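Local atomic coordinates of Lmo0181 protein (Listeria monocytogenes serovar 1/2a, PDB entry 5F7V), a protein that binds the cyclic glucan cycloalternan as a probably lipid-anchored substrate-binding protein and probably hands it to an ABC transporter for uptake. Residues A[127-132]-A[250-255]; A[278-283]-A[352-357]. All coordinates share one frame; numbering follows the deposited sequence. Where two conformers were deposited one is given.

Contact 1. Residues A[127-132]-A[250-255]. With GLC (alpha-D-glucopyranose), chain B; GLC (alpha-D-glucopyranose), chain C; GLC (alpha-D-glucopyranose), chain D.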
loop_
_atom_site.group_PDB
_atom_site.type_symbol
_atom_site.label_atom_id
_atom_site.label_comp_id
_atom_site.label_asym_id
_atom_site.label_seq_id
_atom_site.Cartn_x
_atom_site.Cartn_y
_atom_site.Cartn_z
ATOM N N PHE A 127 -6.068 4.993 4.875
ATOM C CA PHE A 127 -4.852 5.341 4.159
ATOM C C PHE A 127 -3.642 4.823 4.924
ATOM O O PHE A 127 -3.730 4.467 6.119
ATOM C CB PHE A 127 -4.806 6.828 3.780
ATOM C CG PHE A 127 -4.531 7.755 4.927
ATOM C CD1 PHE A 127 -5.579 8.240 5.703
ATOM C CD2 PHE A 127 -3.244 8.158 5.254
ATOM C CE1 PHE A 127 -5.379 9.088 6.770
ATOM C CE2 PHE A 127 -3.040 9.005 6.325
ATOM C CZ PHE A 127 -4.102 9.466 7.058
ATOM N N SER A 128 -2.534 4.773 4.201
ATOM C CA SER A 128 -1.337 4.122 4.770
ATOM C C SER A 128 -0.074 4.535 4.035
ATOM O O SER A 128 -0.116 5.198 3.000
ATOM C CB SER A 128 -1.504 2.595 4.656
ATOM O OG SER A 128 -1.528 2.162 3.311
ATOM N N ASN A 129 1.059 4.162 4.616
ATOM C CA ASN A 129 2.366 4.388 3.996
ATOM C C ASN A 129 3.316 3.299 4.432
ATOM O O ASN A 129 2.944 2.337 5.095
ATOM C CB ASN A 129 2.831 5.817 4.247
ATOM C CG ASN A 129 3.004 6.128 5.708
ATOM O OD1 ASN A 129 2.941 5.253 6.577
ATOM N ND2 ASN A 129 3.210 7.398 6.018
ATOM N N VAL A 130 4.539 3.463 3.919
ATOM C CA VAL A 130 5.606 2.498 4.144
ATOM C C VAL A 130 6.699 3.162 4.950
ATOM O O VAL A 130 6.934 4.353 4.861
ATOM C CB VAL A 130 6.124 2.001 2.783
ATOM C CG1 VAL A 130 7.463 1.250 2.880
ATOM C CG2 VAL A 130 5.052 1.132 2.097
ATOM N N VAL A 131 7.317 2.375 5.830
ATOM C CA VAL A 131 8.385 2.826 6.705
ATOM C C VAL A 131 9.463 1.766 6.713
ATOM O O VAL A 131 9.266 0.644 6.238
ATOM C CB VAL A 131 7.903 3.074 8.151
ATOM C CG1 VAL A 131 6.993 4.297 8.166
ATOM C CG2 VAL A 131 7.171 1.891 8.737
ATOM N N THR A 132 10.615 2.152 7.245
ATOM C CA THR A 132 11.652 1.149 7.552
ATOM C C THR A 132 11.372 0.578 8.911
ATOM O O THR A 132 11.439 1.297 9.911
ATOM C CB THR A 132 13.031 1.790 7.505
ATOM O OG1 THR A 132 13.222 2.322 6.192
ATOM C CG2 THR A 132 14.111 0.769 7.839
ATOM N N THR A 250 8.402 -1.864 4.507
ATOM C CA THR A 250 7.055 -2.403 4.335
ATOM C C THR A 250 6.047 -1.489 4.977
ATOM O O THR A 250 6.378 -0.474 5.597
ATOM C CB THR A 250 6.977 -3.851 4.858
ATOM O OG1 THR A 250 5.810 -4.465 4.325
ATOM C CG2 THR A 250 6.991 -3.893 6.359
ATOM N N GLY A 251 4.786 -1.837 4.777
ATOM C CA GLY A 251 3.736 -0.938 5.219
ATOM C C GLY A 251 3.323 -1.049 6.662
ATOM O O GLY A 251 3.503 -2.049 7.353
ATOM N N ILE A 252 2.661 0.020 7.091
ATOM C CA ILE A 252 2.103 0.084 8.442
ATOM C C ILE A 252 0.995 -0.948 8.646
ATOM O O ILE A 252 0.573 -1.202 9.768
ATOM C CB ILE A 252 1.596 1.499 8.825
ATOM C CG1 ILE A 252 0.380 1.952 8.003
ATOM C CG2 ILE A 252 2.749 2.493 8.710
ATOM C CD1 ILE A 252 -0.154 3.314 8.364
ATOM N N TRP A 253 0.496 -1.510 7.542
ATOM C CA TRP A 253 -0.474 -2.617 7.592
ATOM C C TRP A 253 0.094 -3.887 8.177
ATOM O O TRP A 253 -0.679 -4.804 8.436
ATOM C CB TRP A 253 -1.093 -2.917 6.205
ATOM C CG TRP A 253 -0.098 -3.112 5.127
ATOM C CD1 TRP A 253 0.476 -4.298 4.733
ATOM C CD2 TRP A 253 0.419 -2.105 4.257
ATOM N NE1 TRP A 253 1.346 -4.078 3.715
ATOM C CE2 TRP A 253 1.321 -2.747 3.378
ATOM C CE3 TRP A 253 0.204 -0.722 4.104
ATOM C CZ2 TRP A 253 2.028 -2.042 2.388
ATOM C CZ3 TRP A 253 0.898 -0.048 3.110
ATOM C CH2 TRP A 253 1.802 -0.685 2.274
ATOM N N LEU A 254 1.407 -3.947 8.412
ATOM C CA LEU A 254 1.995 -5.105 9.093
ATOM C C LEU A 254 2.274 -4.848 10.573
ATOM O O LEU A 254 2.790 -5.741 11.236
ATOM C CB LEU A 254 3.268 -5.578 8.389
ATOM C CG LEU A 254 2.955 -6.172 7.008
ATOM C CD1 LEU A 254 4.257 -6.698 6.385
ATOM C CD2 LEU A 254 1.870 -7.243 6.984
ATOM N N PHE A 255 1.936 -3.682 11.103
ATOM C CA PHE A 255 2.154 -3.469 12.523
ATOM C C PHE A 255 1.377 -4.482 13.368
ATOM O O PHE A 255 1.925 -4.953 14.359
ATOM C CB PHE A 255 1.692 -2.076 12.940
ATOM C CG PHE A 255 2.617 -0.945 12.569
ATOM C CD1 PHE A 255 3.773 -1.116 11.798
ATOM C CD2 PHE A 255 2.255 0.351 12.944
ATOM C CE1 PHE A 255 4.553 -0.028 11.457
ATOM C CE2 PHE A 255 3.031 1.425 12.620
ATOM C CZ PHE A 255 4.172 1.230 11.859
HETATM C C1 GLC B . 4.187 -5.623 1.230
HETATM C C2 GLC B . 5.256 -6.697 1.318
HETATM C C3 GLC B . 4.718 -8.071 1.007
HETATM C C4 GLC B . 3.447 -8.360 1.786
HETATM C C5 GLC B . 2.433 -7.255 1.575
HETATM C C6 GLC B . 1.284 -7.488 2.542
HETATM O O2 GLC B . 6.377 -6.386 0.482
HETATM O O3 GLC B . 5.666 -9.116 1.147
HETATM O O4 GLC B . 2.918 -9.634 1.435
HETATM O O5 GLC B . 3.004 -6.007 1.964
HETATM O O6 GLC B . 0.251 -6.501 2.439
HETATM C C1 GLC C . -1.671 -2.170 1.237
HETATM C C2 GLC C . -2.690 -1.056 1.167
HETATM C C3 GLC C . -3.153 -0.859 -0.265
HETATM C C4 GLC C . -1.959 -0.697 -1.198
HETATM C C5 GLC C . -1.017 -1.886 -1.057
HETATM C C6 GLC C . 0.261 -1.730 -1.870
HETATM O O2 GLC C . -3.788 -1.384 2.026
HETATM O O3 GLC C . -3.943 0.326 -0.301
HETATM O O4 GLC C . -2.453 -0.701 -2.541
HETATM O O5 GLC C . -0.598 -1.984 0.322
HETATM O O6 GLC C . 1.084 -2.845 -1.458
HETATM C C1 GLC D . -0.675 -6.761 1.382
HETATM C C2 GLC D . -1.021 -5.428 0.746
HETATM C C3 GLC D . -1.812 -4.534 1.688
HETATM C C4 GLC D . -3.044 -5.291 2.141
HETATM C C5 GLC D . -2.580 -6.567 2.854
HETATM C C6 GLC D . -3.740 -7.377 3.421
HETATM O O2 GLC D . 0.187 -4.786 0.342
HETATM O O3 GLC D . -2.310 -3.404 0.977
HETATM O O4 GLC D . -3.875 -4.472 2.969
HETATM O O5 GLC D . -1.848 -7.360 1.916
HETATM O O6 GLC D . -4.453 -7.941 2.322
#
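A chi1 of 52° on Trp253 sets its CG between the backbone N and the carbonyl carbon, and a chi2 of 91° stands the indole upright against Ser128 and Val130. Ser128, with OG likewise folded over its own backbone (chi1 65°), meets the benzene rim of the indole near the ring plane, OG lying 3.3 Å from Trp253 CZ3. Val130 CG2 approaches Trp253 CH2 obliquely at 3.7 Å, and Gly251 CA packs beneath the ring, offset toward its rim. The opposite face carries sugar: the chain C glucose, strongly tilted, puts C1 over the centre of the indole, and the chain D glucose, roughly parallel but offset, puts C3 nearer the rim. Trp253 NE1 donates a nearly straight hydrogen bond of 3.1 Å to the ring oxygen O5 of the chain B glucose. Behind the tryptophan, Val131 and Thr250 form an antiparallel hydrogen-bonded pair, Val131 N to Thr250 O at 3.0 Å and Thr250 N to Val131 O at 3.2 Å. As the chain leaves the strand for a 3-10 turn, Ile252 N still reaches Asn129 O, at 3.1 Å. Asn129 OD1 is buried against the Ile252 CG2 methyl at 3.5 Å without a polar partner, while ND2 is hydrogen-bonded to Val345 O. Val131 CG2 touches the edge of the Phe255 ring, and Tyr333 packs against Ile252 and Phe255. Tryptophan is common in sugar sites; here two glucose units lie over one face in van der Waals contact and a third is held at the N-H edge.

Contact 2. Residues A[278-283]-A[352-357]; sequences THFFAN and MVLPPV. With GLC (alpha-D-glucopyranose), chain C; GLC (alpha-D-glucopyranose), chain E.
The cycloalternan pocket takes part of its wall from 278-283, and the edge of that strand away from the sugar is met by 352-357. The pairing is parallel, brief and weakly bonded: Val353 N donates to Thr278 O at 2.8 Å, and Met352 CA lies 3.2 Å from Thr278 O, a CA-H...O contact. Thr278 OG1 is hydrogen-bonded to Ser348 O. By Phe280 the backbones have drawn apart and water 1 bridges them, accepting from Phe280 N at 3.0 Å and donating to Val353 O at 2.6 Å. Phe280 extends with CG anti to its backbone N (chi1 -177°), which lays the ring alongside Met352. The result is an oblique Met-aromatic contact, Met352 SD lying 4.3 Å from the centroid of the Phe280 ring, while the methyl CE, brought round by a bend at chi3 (74°), touches Phe280 CD1. Leu354 CD2 reaches Phe280 CD2 at 3.9 Å, and Gln109 and Ala110 of helix 108-112 also pack on Phe280. In this solute-binding-protein fold, beta alternation turns His279, Phe281 and Asn283 to the ligand. Phe281 spreads one face under C6 of the chain C glucose. His279, its NE2 hydrogen-bonded to Asn180 O, brings CE1 within 3.4 Å of C6 of the chain E glucose. Farther along, the Asn283 amide serves two hydroxyls of the chain C glucose, OD1 accepting from O3 at 2.7 Å and ND2 donating to O2.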
loop_
_atom_site.group_PDB
_atom_site.type_symbol
_atom_site.label_atom_id
_atom_site.label_comp_id
_atom_site.label_asym_id
_atom_site.label_seq_id
_atom_site.Cartn_x
_atom_site.Cartn_y
_atom_site.Cartn_z
ATOM N N THR A 278 8.182 9.133 -0.048
ATOM C CA THR A 278 7.498 8.081 0.708
ATOM C C THR A 278 6.193 7.741 0.016
ATOM O O THR A 278 5.581 8.510 -0.746
ATOM C CB THR A 278 7.227 8.566 2.116
ATOM O OG1 THR A 278 6.467 9.771 2.035
ATOM C CG2 THR A 278 8.574 8.782 2.846
ATOM N N HIS A 279 5.789 6.509 0.238
ATOM C CA HIS A 279 4.515 6.012 -0.309
ATOM C C HIS A 279 3.332 6.654 0.389
ATOM O O HIS A 279 3.356 6.993 1.556
ATOM C CB HIS A 279 4.429 4.507 -0.119
ATOM C CG HIS A 279 5.039 3.738 -1.242
ATOM N ND1 HIS A 279 5.897 2.682 -1.042
ATOM C CD2 HIS A 279 4.854 3.826 -2.579
ATOM C CE1 HIS A 279 6.216 2.158 -2.211
ATOM N NE2 HIS A 279 5.589 2.827 -3.150
ATOM N N PHE A 280 2.238 6.777 -0.346
ATOM C CA PHE A 280 0.897 7.114 0.141
ATOM C C PHE A 280 -0.082 6.205 -0.571
ATOM O O PHE A 280 -0.202 6.226 -1.788
ATOM C CB PHE A 280 0.561 8.579 -0.132
ATOM C CG PHE A 280 -0.775 8.984 0.426
ATOM C CD1 PHE A 280 -0.869 9.423 1.746
ATOM C CD2 PHE A 280 -1.924 8.855 -0.333
ATOM C CE1 PHE A 280 -2.099 9.791 2.262
ATOM C CE2 PHE A 280 -3.153 9.193 0.198
ATOM C CZ PHE A 280 -3.209 9.649 1.475
ATOM N N PHE A 281 -0.768 5.413 0.224
ATOM C CA PHE A 281 -1.763 4.460 -0.283
ATOM C C PHE A 281 -3.094 4.771 0.366
ATOM O O PHE A 281 -3.165 5.316 1.445
ATOM C CB PHE A 281 -1.292 3.034 0.015
ATOM C CG PHE A 281 -0.078 2.625 -0.759
ATOM C CD1 PHE A 281 -0.104 2.632 -2.151
ATOM C CD2 PHE A 281 1.045 2.179 -0.112
ATOM C CE1 PHE A 281 1.015 2.265 -2.860
ATOM C CE2 PHE A 281 2.170 1.817 -0.830
ATOM C CZ PHE A 281 2.152 1.845 -2.203
ATOM N N ALA A 282 -4.162 4.366 -0.293
ATOM C CA ALA A 282 -5.499 4.509 0.261
ATOM C C ALA A 282 -6.415 3.454 -0.260
ATOM O O ALA A 282 -6.312 3.081 -1.425
ATOM C CB ALA A 282 -6.103 5.867 -0.052
ATOM N N ASN A 283 -7.283 2.945 0.602
ATOM C CA ASN A 283 -8.345 2.036 0.172
ATOM C C ASN A 283 -9.685 2.717 0.240
ATOM O O ASN A 283 -9.904 3.534 1.136
ATOM C CB ASN A 283 -8.336 0.817 1.079
ATOM C CG ASN A 283 -7.019 0.055 0.948
ATOM O OD1 ASN A 283 -6.563 -0.184 -0.153
ATOM N ND2 ASN A 283 -6.429 -0.350 2.076
ATOM N N MET A 352 5.402 12.521 0.663
ATOM C CA MET A 352 4.633 11.541 -0.086
ATOM C C MET A 352 4.708 11.755 -1.591
ATOM O O MET A 352 4.783 12.890 -2.093
ATOM C CB MET A 352 3.168 11.561 0.362
ATOM C CG MET A 352 2.404 12.799 -0.053
ATOM S SD MET A 352 0.607 12.685 0.186
ATOM C CE MET A 352 0.653 12.854 1.905
ATOM N N VAL A 353 4.642 10.648 -2.304
ATOM C CA VAL A 353 4.445 10.640 -3.744
ATOM C C VAL A 353 3.243 9.756 -4.053
ATOM O O VAL A 353 3.179 8.594 -3.671
ATOM C CB VAL A 353 5.712 10.254 -4.524
ATOM C CG1 VAL A 353 6.704 11.396 -4.399
ATOM C CG2 VAL A 353 6.236 8.862 -4.141
ATOM N N LEU A 354 2.264 10.335 -4.730
ATOM C CA LEU A 354 1.016 9.643 -5.033
ATOM C C LEU A 354 1.268 8.566 -6.081
ATOM O O LEU A 354 2.151 8.722 -6.930
ATOM C CB LEU A 354 -0.021 10.650 -5.503
ATOM C CG LEU A 354 -0.329 11.763 -4.505
ATOM C CD1 LEU A 354 -1.300 12.730 -5.146
ATOM C CD2 LEU A 354 -0.932 11.190 -3.234
ATOM N N PRO A 355 0.494 7.468 -6.059
ATOM C CA PRO A 355 0.582 6.512 -7.165
ATOM C C PRO A 355 0.254 7.143 -8.521
ATOM O O PRO A 355 -0.638 7.995 -8.559
ATOM C CB PRO A 355 -0.504 5.502 -6.840
ATOM C CG PRO A 355 -0.866 5.731 -5.422
ATOM C CD PRO A 355 -0.659 7.195 -5.182
ATOM N N PRO A 356 0.975 6.761 -9.578
ATOM C CA PRO A 356 0.493 7.158 -10.894
ATOM C C PRO A 356 -0.949 6.664 -11.082
ATOM O O PRO A 356 -1.276 5.547 -10.684
ATOM C CB PRO A 356 1.477 6.476 -11.829
ATOM C CG PRO A 356 2.655 6.228 -11.037
ATOM C CD PRO A 356 2.147 5.879 -9.678
ATOM N N VAL A 357 -1.776 7.471 -11.725
ATOM C CA VAL A 357 -3.197 7.156 -11.944
ATOM C C VAL A 357 -3.418 6.860 -13.429
ATOM O O VAL A 357 -3.563 7.783 -14.221
ATOM C CB VAL A 357 -4.096 8.291 -11.409
ATOM C CG1 VAL A 357 -5.569 8.042 -11.682
ATOM C CG2 VAL A 357 -3.854 8.439 -9.894
HETATM C C1 GLC C . -1.671 -2.170 1.237
HETATM C C2 GLC C . -2.690 -1.056 1.167
HETATM C C3 GLC C . -3.153 -0.859 -0.265
HETATM C C4 GLC C . -1.959 -0.697 -1.198
HETATM C C5 GLC C . -1.017 -1.886 -1.057
HETATM C C6 GLC C . 0.261 -1.730 -1.870
HETATM O O2 GLC C . -3.788 -1.384 2.026
HETATM O O3 GLC C . -3.943 0.326 -0.301
HETATM O O4 GLC C . -2.453 -0.701 -2.541
HETATM O O5 GLC C . -0.598 -1.984 0.322
HETATM O O6 GLC C . 1.084 -2.845 -1.458
HETATM C C1 GLC E . 2.063 -3.206 -2.438
HETATM C C2 GLC E . 2.648 -4.512 -1.920
HETATM C C3 GLC E . 3.311 -4.258 -0.566
HETATM C C4 GLC E . 4.357 -3.169 -0.714
HETATM C C5 GLC E . 3.792 -1.927 -1.421
HETATM C C6 GLC E . 4.855 -0.904 -1.830
HETATM O O2 GLC E . 1.633 -5.527 -1.819
HETATM O O3 GLC E . 3.915 -5.498 -0.171
HETATM O O4 GLC E . 4.818 -2.738 0.577
HETATM O O5 GLC E . 3.088 -2.234 -2.625
HETATM O O6 GLC E . 5.782 -1.535 -2.708
HETATM O O HOH W 1 2.095 6.226 -3.255
#

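In the fold
Following the chain, strand 119-135 comes first, and contact 1 closes when 250-255 returns beside it after 117 intervening residues, rich in helix. Strand 278-287 then adds itself to strand 119-135, and contact 2 closes a second, shorter loop when 352-357 pairs with it. The two loops follow in series, neither nested nor crossed. They meet inside one mixed sheet, with centres 12 Å apart: Ser128 O and Phe281 N are probably hydrogen-bonded at 2.9 Å, and the Phe127 and Phe280 rings touch. Through their paired ends, 250-251 and 352-353, the outer segments join 127-132 and 278-283, tying four chain passages into one sheet, and both contacts reach the chain C glucose.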